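Local coordinates for protein fusolin (Unidentified entomopoxvirus, PDB 4YN2) that forms the crystalline spindles with which entomopoxviruses enhance their virulence, and probably acts on chitin as a lytic polysaccharide monooxygenase, at residues Lys43-Thr48 against Thr52-Ala57; Thr118-Ser123 against Val128-Glu133; Phe136-Val141 against Val176-Arg181. All blocks are in the same frame, centred on the assembly; numbering follows the deposited sequence.

Contact 1 of 3, residues Lys43-Thr48 against Thr52-Ala57; sequences KVLDET and TDAISA
V44 projects toward segment 52-57 and splits its two methyls between two turns of the helix. CG1 lies against the backbone at D53 and A54. V44 CG1 comes to 3.7 Å from D53 O and also touches the amide N of A54. V44 CG2 reaches the next turn and packs on A57 CB at 3.6 Å. This split follows from the first torsion of V44: CG1 is anti to the backbone N (chi1 172°), and CG2 lies beside that N. The second residue of note is A54. A54 CA is 5.0 Å from V44 CA. Its small side chain probably helps the helices come near, and A54 CB rests 3.9 Å from L45 CB. The two segments form a helical hairpin. Helix 31-48 ends, a very short link turns the chain, and helix 51-63 runs back. The segment axes approach to 8.0 Å, with their directions 149° apart. The hairpin belongs to the helical insertion that follows strand 2-6, well away from the centre of the chain. Toward the turn, D53 packs on T48. D53 OD2 meets the methyl T48 CG2 at 3.3 Å, and the two side chains cross at about a right angle. W99, from a loop, touches V44, T48 and D53, and Y41 of helix 31-48 also packs on A54.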
ATOM      1  N   LYS A  43      22.541  -0.035  -1.092  1.00 12.87           N
ATOM      2  CA  LYS A  43      22.741  -0.001  -2.548  1.00 13.06           C
ATOM      3  C   LYS A  43      23.754   1.086  -2.924  1.00 18.49           C
ATOM      4  O   LYS A  43      24.702   0.824  -3.676  1.00 17.82           O
ATOM      5  CB  LYS A  43      21.397   0.243  -3.256  1.00 15.03           C
ATOM      6  CG  LYS A  43      21.442   0.370  -4.760  1.00 22.59           C
ATOM      7  CD  LYS A  43      20.022   0.454  -5.305  1.00 25.01           C
ATOM      8  CE  LYS A  43      19.985   0.836  -6.754  1.00 27.05           C
ATOM      9  NZ  LYS A  43      18.597   1.050  -7.222  1.00 31.38           N
ATOM     10  N   VAL A  44      23.559   2.297  -2.377  1.00 14.95           N
ATOM     11  CA  VAL A  44      24.421   3.442  -2.659  1.00 15.27           C
ATOM     12  C   VAL A  44      25.786   3.286  -1.955  1.00 20.37           C
ATOM     13  O   VAL A  44      26.804   3.612  -2.560  1.00 19.43           O
ATOM     14  CB  VAL A  44      23.711   4.766  -2.300  1.00 19.09           C
ATOM     15  CG1 VAL A  44      24.667   5.955  -2.391  1.00 19.08           C
ATOM     16  CG2 VAL A  44      22.508   4.975  -3.218  1.00 18.76           C
ATOM     17  N   LEU A  45      25.815   2.765  -0.723  1.00 18.31           N
ATOM     18  CA  LEU A  45      27.070   2.523  -0.000  1.00 19.13           C
ATOM     19  C   LEU A  45      27.970   1.553  -0.788  1.00 25.58           C
ATOM     20  O   LEU A  45      29.167   1.788  -0.902  1.00 24.79           O
ATOM     21  CB  LEU A  45      26.781   1.948   1.399  1.00 19.12           C
ATOM     22  CG  LEU A  45      27.986   1.726   2.329  1.00 23.86           C
ATOM     23  CD1 LEU A  45      28.537   3.036   2.841  1.00 24.52           C
ATOM     24  CD2 LEU A  45      27.601   0.855   3.507  1.00 25.10           C
ATOM     25  N   ASP A  46      27.385   0.492  -1.355  1.00 24.48           N
ATOM     26  CA  ASP A  46      28.123  -0.509  -2.131  1.00 24.84           C
ATOM     27  C   ASP A  46      28.610  -0.006  -3.496  1.00 33.53           C
ATOM     28  O   ASP A  46      29.591  -0.549  -3.995  1.00 33.79           O
ATOM     29  CB  ASP A  46      27.257  -1.762  -2.355  1.00 25.51           C
ATOM     30  CG  ASP A  46      27.017  -2.576  -1.107  1.00 30.74           C
ATOM     31  OD1 ASP A  46      27.648  -2.277  -0.071  1.00 30.78           O
ATOM     32  OD2 ASP A  46      26.216  -3.534  -1.169  1.00 36.94           O
ATOM     33  N   GLU A  47      27.938   0.978  -4.118  1.00 33.47           N
ATOM     34  CA  GLU A  47      28.340   1.464  -5.443  1.00 35.17           C
ATOM     35  C   GLU A  47      29.362   2.613  -5.359  1.00 41.98           C
ATOM     36  O   GLU A  47      30.283   2.644  -6.175  1.00 42.04           O
ATOM     37  CB  GLU A  47      27.105   1.878  -6.279  1.00 36.89           C
ATOM     38  CG  GLU A  47      26.627   3.314  -6.149  1.00 51.34           C
ATOM     39  CD  GLU A  47      25.314   3.604  -6.852  1.00 77.71           C
ATOM     40  OE1 GLU A  47      25.278   4.557  -7.663  1.00 75.59           O
ATOM     41  OE2 GLU A  47      24.326   2.877  -6.599  1.00 73.03           O
ATOM     42  N   THR A  48      29.198   3.549  -4.399  1.00 39.90           N
ATOM     43  CA  THR A  48      30.077   4.720  -4.258  1.00 40.24           C
ATOM     44  C   THR A  48      31.121   4.590  -3.124  1.00 44.16           C
ATOM     45  O   THR A  48      32.149   5.267  -3.182  1.00 44.39           O
ATOM     46  CB  THR A  48      29.215   5.974  -4.017  1.00 51.71           C
ATOM     47  OG1 THR A  48      28.124   5.990  -4.943  1.00 51.41           O
ATOM     48  CG2 THR A  48      30.006   7.268  -4.165  1.00 53.12           C
ATOM     49  N   THR A  52      28.121   9.284   3.503  1.00 23.37           N
ATOM     50  CA  THR A  52      27.339  10.519   3.367  1.00 23.17           C
ATOM     51  C   THR A  52      26.345  10.403   2.199  1.00 24.57           C
ATOM     52  O   THR A  52      25.202  10.834   2.340  1.00 23.18           O
ATOM     53  CB  THR A  52      28.256  11.741   3.209  1.00 35.64           C
ATOM     54  OG1 THR A  52      28.931  11.956   4.447  1.00 42.39           O
ATOM     55  CG2 THR A  52      27.495  13.008   2.834  1.00 36.57           C
ATOM     56  N   ASP A  53      26.780   9.827   1.065  1.00 20.49           N
ATOM     57  CA  ASP A  53      25.918   9.624  -0.102  1.00 20.28           C
ATOM     58  C   ASP A  53      24.834   8.595   0.202  1.00 21.52           C
ATOM     59  O   ASP A  53      23.693   8.780  -0.215  1.00 21.19           O
ATOM     60  CB  ASP A  53      26.733   9.161  -1.317  1.00 23.11           C
ATOM     61  CG  ASP A  53      27.736  10.179  -1.833  1.00 37.37           C
ATOM     62  OD1 ASP A  53      27.616  11.373  -1.471  1.00 39.17           O
ATOM     63  OD2 ASP A  53      28.625   9.788  -2.614  1.00 43.82           O
ATOM     64  N   ALA A  54      25.189   7.520   0.930  1.00 16.10           N
ATOM     65  CA  ALA A  54      24.249   6.473   1.323  1.00 15.64           C
ATOM     66  C   ALA A  54      23.142   7.048   2.207  1.00 15.89           C
ATOM     67  O   ALA A  54      21.969   6.816   1.929  1.00 12.68           O
ATOM     68  CB  ALA A  54      24.980   5.352   2.051  1.00 16.43           C
ATOM     69  N   ILE A  55      23.517   7.873   3.206  1.00 12.98           N
ATOM     70  CA  ILE A  55      22.561   8.541   4.096  1.00 12.13           C
ATOM     71  C   ILE A  55      21.661   9.482   3.297  1.00 14.42           C
ATOM     72  O   ILE A  55      20.450   9.446   3.461  1.00 13.85           O
ATOM     73  CB  ILE A  55      23.268   9.341   5.228  1.00 15.10           C
ATOM     74  CG1 ILE A  55      24.076   8.432   6.164  1.00 15.55           C
ATOM     75  CG2 ILE A  55      22.242  10.162   6.025  1.00 15.78           C
ATOM     76  CD1 ILE A  55      25.181   9.223   7.003  1.00 14.68           C
ATOM     77  N   SER A  56      22.257  10.341   2.460  1.00 10.99           N
ATOM     78  CA  SER A  56      21.501  11.322   1.689  1.00 11.23           C
ATOM     79  C   SER A  56      20.521  10.666   0.712  1.00 13.01           C
ATOM     80  O   SER A  56      19.409  11.164   0.562  1.00 10.80           O
ATOM     81  CB  SER A  56      22.440  12.243   0.922  1.00 16.60           C
ATOM     82  OG  SER A  56      23.228  13.002   1.826  1.00 32.57           O
ATOM     83  N   ALA A  57      20.942   9.582   0.031  1.00 10.22           N
ATOM     84  CA  ALA A  57      20.069   8.871  -0.909  1.00 10.11           C
ATOM     85  C   ALA A  57      18.883   8.227  -0.188  1.00 11.65           C
ATOM     86  O   ALA A  57      17.751   8.347  -0.651  1.00 11.35           O
ATOM     87  CB  ALA A  57      20.847   7.813  -1.653  1.00 10.77           C
TER

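Contact 2 of 3, residues Thr118-Ser123 against Val128-Glu133; sequences TVIPLS and VSVPLE. With EDO (1,2-ethanediol), chain D.
I120 is the first residue of strand 118-121 to meet the other segment, and it does so with two branches. I120 CD1 reaches L132 CD2 tip to tip, at 3.7 Å. I120 CG2 lies 4.1 Å from V130 CG1, and here the two side chains slide past each other in opposite directions. CG1 of I120 is anti to its carbonyl carbon and CG2 anti to its backbone N (chi1 -56°). That rotation sends the longer branch to L132 and leaves the methyl for V130. Further on, L122 starts off to one side, but its end bends nearer. L122 CD1 comes to 4.4 Å from V130 CG2, a looser touch. V130 thus meets both residues, CG1 on I120 and CG2 on L122. The backbones stay well apart: the closest CA atoms, of L122 and V130, are 7.6 Å from each other. I120 and L122 bond through their backbones to strand 220-231, whereas strand 129-138 belongs to the other sheet. The contact therefore spans the two layers of the β-sandwich, and a short loop joins its segments. I228 of strand 220-231 packs on I120, and I199 and F6 pack on L132. E133, next along, takes no part in this packing. E133 OE2 takes a hydrogen bond from O1 of a 1,2-ethanediol, at 2.9 Å, and also forms a salt bridge with R194. The closest atoms across the interface are all methyls, so the layers probably adhere here by hydrophobic packing alone, without polar bonds between the two segments.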
ATOM      1  N   THR A 118      -3.757  -0.313   5.227  1.00  9.05           N
ATOM      2  CA  THR A 118      -4.915   0.306   5.858  1.00  8.71           C
ATOM      3  C   THR A 118      -5.979  -0.782   5.803  1.00 12.91           C
ATOM      4  O   THR A 118      -6.283  -1.262   4.709  1.00 11.76           O
ATOM      5  CB  THR A 118      -5.340   1.586   5.179  1.00 10.61           C
ATOM      6  OG1 THR A 118      -4.348   2.572   5.425  1.00 10.65           O
ATOM      7  CG2 THR A 118      -6.688   2.095   5.706  1.00 10.60           C
ATOM      8  N   VAL A 119      -6.506  -1.206   6.953  1.00 10.92           N
ATOM      9  CA  VAL A 119      -7.491  -2.284   6.998  1.00 11.79           C
ATOM     10  C   VAL A 119      -8.900  -1.699   6.923  1.00 17.98           C
ATOM     11  O   VAL A 119      -9.328  -1.004   7.834  1.00 18.61           O
ATOM     12  CB  VAL A 119      -7.280  -3.160   8.250  1.00 15.14           C
ATOM     13  CG1 VAL A 119      -8.295  -4.290   8.303  1.00 14.79           C
ATOM     14  CG2 VAL A 119      -5.865  -3.715   8.279  1.00 15.12           C
ATOM     15  N   ILE A 120      -9.612  -1.994   5.835  1.00 15.30           N
ATOM     16  CA  ILE A 120     -10.956  -1.498   5.583  1.00 16.16           C
ATOM     17  C   ILE A 120     -11.996  -2.504   6.092  1.00 22.02           C
ATOM     18  O   ILE A 120     -12.073  -3.606   5.552  1.00 21.31           O
ATOM     19  CB  ILE A 120     -11.154  -1.234   4.064  1.00 19.22           C
ATOM     20  CG1 ILE A 120     -10.088  -0.256   3.523  1.00 19.69           C
ATOM     21  CG2 ILE A 120     -12.561  -0.691   3.799  1.00 20.08           C
ATOM     22  CD1 ILE A 120      -9.896  -0.355   2.022  1.00 29.17           C
ATOM     23  N   PRO A 121     -12.865  -2.137   7.048  1.00 20.03           N
ATOM     24  CA  PRO A 121     -13.898  -3.088   7.482  1.00 20.20           C
ATOM     25  C   PRO A 121     -15.042  -3.205   6.478  1.00 23.27           C
ATOM     26  O   PRO A 121     -15.470  -2.210   5.890  1.00 21.84           O
ATOM     27  CB  PRO A 121     -14.388  -2.485   8.799  1.00 22.03           C
ATOM     28  CG  PRO A 121     -14.222  -1.025   8.604  1.00 26.69           C
ATOM     29  CD  PRO A 121     -12.950  -0.874   7.808  1.00 22.01           C
ATOM     30  N   LEU A 122     -15.523  -4.431   6.275  1.00 21.02           N
ATOM     31  CA  LEU A 122     -16.686  -4.675   5.419  1.00 21.34           C
ATOM     32  C   LEU A 122     -17.954  -4.487   6.251  1.00 25.21           C
ATOM     33  O   LEU A 122     -18.011  -4.953   7.391  1.00 23.76           O
ATOM     34  CB  LEU A 122     -16.666  -6.094   4.813  1.00 21.95           C
ATOM     35  CG  LEU A 122     -16.094  -6.190   3.410  1.00 27.51           C
ATOM     36  CD1 LEU A 122     -14.676  -5.721   3.372  1.00 27.85           C
ATOM     37  CD2 LEU A 122     -16.197  -7.591   2.887  1.00 30.16           C
ATOM     38  N   SER A 123     -18.976  -3.849   5.672  1.00 23.16           N
ATOM     39  CA  SER A 123     -20.278  -3.691   6.317  1.00 23.84           C
ATOM     40  C   SER A 123     -21.030  -5.021   6.204  1.00 28.07           C
ATOM     41  O   SER A 123     -21.630  -5.489   7.172  1.00 27.32           O
ATOM     42  CB  SER A 123     -21.068  -2.561   5.663  1.00 28.65           C
ATOM     43  OG  SER A 123     -22.186  -2.200   6.458  1.00 42.52           O
ATOM     44  N   VAL A 128     -19.415  -6.813  -3.190  1.00 22.40           N
ATOM     45  CA  VAL A 128     -18.482  -7.008  -4.308  1.00 22.49           C
ATOM     46  C   VAL A 128     -17.445  -5.863  -4.330  1.00 24.03           C
ATOM     47  O   VAL A 128     -16.273  -6.086  -4.660  1.00 21.88           O
ATOM     48  CB  VAL A 128     -19.206  -7.132  -5.677  1.00 27.81           C
ATOM     49  CG1 VAL A 128     -19.958  -5.850  -6.073  1.00 28.10           C
ATOM     50  CG2 VAL A 128     -18.216  -7.531  -6.777  1.00 28.42           C
ATOM     51  N   SER A 129     -17.894  -4.647  -4.002  1.00 20.85           N
ATOM     52  CA  SER A 129     -17.061  -3.451  -3.966  1.00 21.28           C
ATOM     53  C   SER A 129     -17.393  -2.621  -2.742  1.00 24.68           C
ATOM     54  O   SER A 129     -18.513  -2.699  -2.228  1.00 25.48           O
ATOM     55  CB  SER A 129     -17.271  -2.617  -5.229  1.00 25.29           C
ATOM     56  OG  SER A 129     -17.076  -3.408  -6.390  1.00 35.24           O
ATOM     57  N   VAL A 130     -16.422  -1.837  -2.271  1.00 19.40           N
ATOM     58  CA  VAL A 130     -16.593  -0.927  -1.138  1.00 19.12           C
ATOM     59  C   VAL A 130     -16.414   0.477  -1.708  1.00 19.00           C
ATOM     60  O   VAL A 130     -15.321   0.786  -2.187  1.00 16.65           O
ATOM     61  CB  VAL A 130     -15.616  -1.231   0.060  1.00 24.66           C
ATOM     62  CG1 VAL A 130     -15.296   0.024   0.880  1.00 24.66           C
ATOM     63  CG2 VAL A 130     -16.194  -2.296   0.992  1.00 25.25           C
ATOM     64  N   PRO A 131     -17.464   1.332  -1.718  1.00 15.14           N
ATOM     65  CA  PRO A 131     -17.253   2.718  -2.140  1.00 14.21           C
ATOM     66  C   PRO A 131     -16.412   3.390  -1.073  1.00 16.69           C
ATOM     67  O   PRO A 131     -16.817   3.423   0.087  1.00 16.61           O
ATOM     68  CB  PRO A 131     -18.665   3.290  -2.227  1.00 16.02           C
ATOM     69  CG  PRO A 131     -19.454   2.497  -1.272  1.00 20.57           C
ATOM     70  CD  PRO A 131     -18.821   1.142  -1.173  1.00 16.96           C
ATOM     71  N   LEU A 132     -15.204   3.785  -1.422  1.00 12.59           N
ATOM     72  CA  LEU A 132     -14.289   4.406  -0.472  1.00 11.25           C
ATOM     73  C   LEU A 132     -13.960   5.771  -0.958  1.00 13.56           C
ATOM     74  O   LEU A 132     -13.588   5.932  -2.125  1.00 12.68           O
ATOM     75  CB  LEU A 132     -13.016   3.561  -0.326  1.00 11.51           C
ATOM     76  CG  LEU A 132     -12.119   3.870   0.876  1.00 17.07           C
ATOM     77  CD1 LEU A 132     -12.834   3.578   2.195  1.00 18.31           C
ATOM     78  CD2 LEU A 132     -10.841   3.055   0.804  1.00 18.25           C
ATOM     79  N   GLU A 133     -14.076   6.770  -0.083  1.00  9.06           N
ATOM     80  CA  GLU A 133     -13.708   8.115  -0.479  1.00  8.16           C
ATOM     81  C   GLU A 133     -12.219   8.310  -0.290  1.00 12.03           C
ATOM     82  O   GLU A 133     -11.743   8.493   0.836  1.00 10.61           O
ATOM     83  CB  GLU A 133     -14.482   9.167   0.272  1.00  8.53           C
ATOM     84  CG  GLU A 133     -14.329  10.519  -0.404  1.00 13.10           C
ATOM     85  CD  GLU A 133     -15.013  11.627   0.355  1.00 30.42           C
ATOM     86  OE1 GLU A 133     -14.898  11.649   1.601  1.00 23.24           O
ATOM     87  OE2 GLU A 133     -15.666  12.477  -0.288  1.00 24.12           O
TER
HETATM   88  C1  EDO D 405     -16.792  13.089  -3.755  1.00 22.19           C
HETATM   89  O1  EDO D 405     -16.288  11.940  -3.065  1.00 23.27           O
HETATM   90  C2  EDO D 405     -16.373  13.068  -5.248  1.00 22.34           C
HETATM   91  O2  EDO D 405     -16.358  11.731  -5.755  1.00 18.29           O

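Contact 3 of 3, residues Phe136-Val141 against Val176-Arg181; sequences FCPTAV and VPLDPR
Near the zinc site, where strand 129-138 runs out into the loop leading to H142, P138 and V141 pack on L178 of the short strand 178-180. Both strands belong to the four-stranded antiparallel sheet, but strand 191-200 lies between them. P138 and L178 meet across that strand, while V141 comes from the loop beyond strand 129-138. L178 is the shared partner. L178 CD2 sits 4.1 Å from V141 CG1 and equally far from V141 CG2, so one methyl faces the fork of the valine. The two side chains cross at about a right angle. L178 has CG anti to its backbone N (chi1 -179°), which stretches its branches towards the loop. The other branch, L178 CD1, is 4.5 Å from P138 CG, a light touch. L191 of strand 191-200 and E143 also pack on L178. Next to P138, C137 is tied to C187 by a disulfide. P138 itself has its side chain about 8 Å from the bound zinc ion. The zinc is held by H1 and by H142, which follows V141 directly. This pairing is consistent with the histidine brace of lytic polysaccharide monooxygenases, which binds copper in that family; here the ion is zinc.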
ATOM      1  N   PHE A 136      -6.559  12.545  -1.712  1.00  7.16           N
ATOM      2  CA  PHE A 136      -5.221  12.865  -2.192  1.00  6.75           C
ATOM      3  C   PHE A 136      -4.887  14.224  -1.598  1.00 11.93           C
ATOM      4  O   PHE A 136      -5.714  15.150  -1.647  1.00 11.11           O
ATOM      5  CB  PHE A 136      -5.102  12.838  -3.721  1.00  7.70           C
ATOM      6  CG  PHE A 136      -3.681  12.961  -4.210  1.00  8.81           C
ATOM      7  CD1 PHE A 136      -3.076  14.206  -4.335  1.00 11.80           C
ATOM      8  CD2 PHE A 136      -2.940  11.832  -4.540  1.00 10.33           C
ATOM      9  CE1 PHE A 136      -1.756  14.317  -4.777  1.00 12.58           C
ATOM     10  CE2 PHE A 136      -1.615  11.946  -4.973  1.00 12.99           C
ATOM     11  CZ  PHE A 136      -1.038  13.188  -5.102  1.00 10.90           C
ATOM     12  N   CYS A 137      -3.713  14.310  -0.977  1.00  8.87           N
ATOM     13  CA  CYS A 137      -3.224  15.482  -0.270  1.00  9.15           C
ATOM     14  C   CYS A 137      -2.301  16.266  -1.175  1.00 10.77           C
ATOM     15  O   CYS A 137      -1.144  15.880  -1.318  1.00 10.03           O
ATOM     16  CB  CYS A 137      -2.520  15.052   1.014  1.00 10.58           C
ATOM     17  SG  CYS A 137      -2.072  16.419   2.108  1.00 15.94           S
ATOM     18  N   PRO A 138      -2.787  17.340  -1.832  1.00  6.17           N
ATOM     19  CA  PRO A 138      -1.925  18.080  -2.741  1.00  6.68           C
ATOM     20  C   PRO A 138      -1.112  19.135  -2.011  1.00 12.86           C
ATOM     21  O   PRO A 138      -1.654  19.866  -1.208  1.00 13.82           O
ATOM     22  CB  PRO A 138      -2.928  18.728  -3.700  1.00  7.88           C
ATOM     23  CG  PRO A 138      -4.112  19.012  -2.852  1.00 12.39           C
ATOM     24  CD  PRO A 138      -4.134  17.951  -1.771  1.00  7.93           C
ATOM     25  N   THR A 139       0.164  19.246  -2.315  1.00 10.19           N
ATOM     26  CA  THR A 139       0.989  20.279  -1.708  1.00 11.06           C
ATOM     27  C   THR A 139       0.960  21.515  -2.672  1.00 16.20           C
ATOM     28  O   THR A 139       1.273  22.624  -2.249  1.00 15.49           O
ATOM     29  CB  THR A 139       2.339  19.688  -1.340  1.00 24.28           C
ATOM     30  OG1 THR A 139       2.985  19.196  -2.498  1.00 26.42           O
ATOM     31  CG2 THR A 139       2.181  18.531  -0.332  1.00 24.03           C
ATOM     32  N   ALA A 140       0.490  21.324  -3.921  1.00 13.14           N
ATOM     33  CA  ALA A 140       0.267  22.379  -4.918  1.00 12.90           C
ATOM     34  C   ALA A 140      -0.988  22.041  -5.735  1.00 16.75           C
ATOM     35  O   ALA A 140      -1.253  20.866  -5.983  1.00 15.48           O
ATOM     36  CB  ALA A 140       1.469  22.506  -5.831  1.00 13.73           C
ATOM     37  N   VAL A 141      -1.763  23.051  -6.129  1.00 13.05           N
ATOM     38  CA  VAL A 141      -2.969  22.852  -6.931  1.00 12.81           C
ATOM     39  C   VAL A 141      -2.550  22.814  -8.395  1.00 15.41           C
ATOM     40  O   VAL A 141      -2.171  23.852  -8.933  1.00 13.71           O
ATOM     41  CB  VAL A 141      -4.005  23.971  -6.653  1.00 17.08           C
ATOM     42  CG1 VAL A 141      -5.213  23.872  -7.583  1.00 16.64           C
ATOM     43  CG2 VAL A 141      -4.435  23.950  -5.188  1.00 17.06           C
ATOM     44  N   VAL A 176     -11.299  15.107 -10.542  1.00 10.65           N
ATOM     45  CA  VAL A 176     -11.769  15.076  -9.164  1.00 11.02           C
ATOM     46  C   VAL A 176     -11.936  16.502  -8.627  1.00 14.49           C
ATOM     47  O   VAL A 176     -11.093  17.353  -8.894  1.00 12.48           O
ATOM     48  CB  VAL A 176     -10.706  14.262  -8.361  1.00 15.42           C
ATOM     49  CG1 VAL A 176     -10.831  14.444  -6.860  1.00 16.20           C
ATOM     50  CG2 VAL A 176     -10.753  12.781  -8.741  1.00 15.47           C
ATOM     51  N   PRO A 177     -12.952  16.759  -7.788  1.00 13.43           N
ATOM     52  CA  PRO A 177     -13.100  18.108  -7.225  1.00 13.09           C
ATOM     53  C   PRO A 177     -12.113  18.413  -6.104  1.00 15.32           C
ATOM     54  O   PRO A 177     -11.769  17.536  -5.302  1.00 13.80           O
ATOM     55  CB  PRO A 177     -14.520  18.087  -6.678  1.00 15.46           C
ATOM     56  CG  PRO A 177     -14.725  16.698  -6.267  1.00 19.87           C
ATOM     57  CD  PRO A 177     -14.055  15.883  -7.345  1.00 15.47           C
ATOM     58  N   LEU A 178     -11.669  19.668  -6.050  1.00 12.08           N
ATOM     59  CA  LEU A 178     -10.831  20.186  -4.979  1.00 11.58           C
ATOM     60  C   LEU A 178     -11.801  20.627  -3.889  1.00 17.11           C
ATOM     61  O   LEU A 178     -12.609  21.516  -4.135  1.00 16.13           O
ATOM     62  CB  LEU A 178      -9.966  21.339  -5.503  1.00 11.15           C
ATOM     63  CG  LEU A 178      -9.018  21.989  -4.527  1.00 14.62           C
ATOM     64  CD1 LEU A 178      -7.908  21.025  -4.106  1.00 13.88           C
ATOM     65  CD2 LEU A 178      -8.425  23.253  -5.139  1.00 17.33           C
ATOM     66  N   ASP A 179     -11.809  19.941  -2.741  1.00 14.20           N
ATOM     67  CA  ASP A 179     -12.792  20.173  -1.682  1.00 13.40           C
ATOM     68  C   ASP A 179     -12.172  20.447  -0.322  1.00 17.67           C
ATOM     69  O   ASP A 179     -11.013  20.092  -0.091  1.00 16.16           O
ATOM     70  CB  ASP A 179     -13.674  18.918  -1.529  1.00 14.98           C
ATOM     71  CG  ASP A 179     -14.704  18.655  -2.612  1.00 28.99           C
ATOM     72  OD1 ASP A 179     -15.345  19.633  -3.080  1.00 32.16           O
ATOM     73  OD2 ASP A 179     -15.003  17.465  -2.862  1.00 30.76           O
ATOM     74  N   PRO A 180     -12.968  20.975   0.642  1.00 16.27           N
ATOM     75  CA  PRO A 180     -12.448  21.125   2.006  1.00 16.22           C
ATOM     76  C   PRO A 180     -12.157  19.769   2.643  1.00 17.78           C
ATOM     77  O   PRO A 180     -12.840  18.783   2.341  1.00 16.05           O
ATOM     78  CB  PRO A 180     -13.599  21.826   2.752  1.00 18.19           C
ATOM     79  CG  PRO A 180     -14.476  22.380   1.701  1.00 22.86           C
ATOM     80  CD  PRO A 180     -14.369  21.433   0.563  1.00 18.52           C
ATOM     81  N   ARG A 181     -11.185  19.723   3.545  1.00 14.55           N
ATOM     82  CA  ARG A 181     -10.874  18.494   4.276  1.00 15.42           C
ATOM     83  C   ARG A 181     -11.995  18.142   5.207  1.00 20.44           C
ATOM     84  O   ARG A 181     -12.621  19.039   5.773  1.00 21.05           O
ATOM     85  CB  ARG A 181      -9.607  18.645   5.142  1.00 17.56           C
ATOM     86  CG  ARG A 181      -8.300  18.682   4.387  1.00 28.13           C
ATOM     87  CD  ARG A 181      -7.129  18.815   5.344  1.00 37.90           C
ATOM     88  NE  ARG A 181      -7.101  20.122   6.006  1.00 45.47           N
ATOM     89  CZ  ARG A 181      -6.215  20.495   6.927  1.00 61.00           C
ATOM     90  NH1 ARG A 181      -5.247  19.666   7.303  1.00 45.18           N
ATOM     91  NH2 ARG A 181      -6.274  21.711   7.462  1.00 54.63           N
TER

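Contacts 2 and 3 share strand 129-138, one near its start and one at its end, with centres 22 Å apart. Contact 2 is the buried one and joins the two layers of the sandwich. Contact 3 joins an edge strand to the end of an inner strand of the same sheet and the loop that follows it. It is partly open to solvent and close to the zinc. Contact 1 is separate, in the helical insertion, its nearest atoms about 18 Å from contact 3 and 24 Å from contact 2. All three rest on apolar packing. Only contact 1 adds a carboxylate against a methyl at its exposed end and a valine methyl against helix backbone in its buried part.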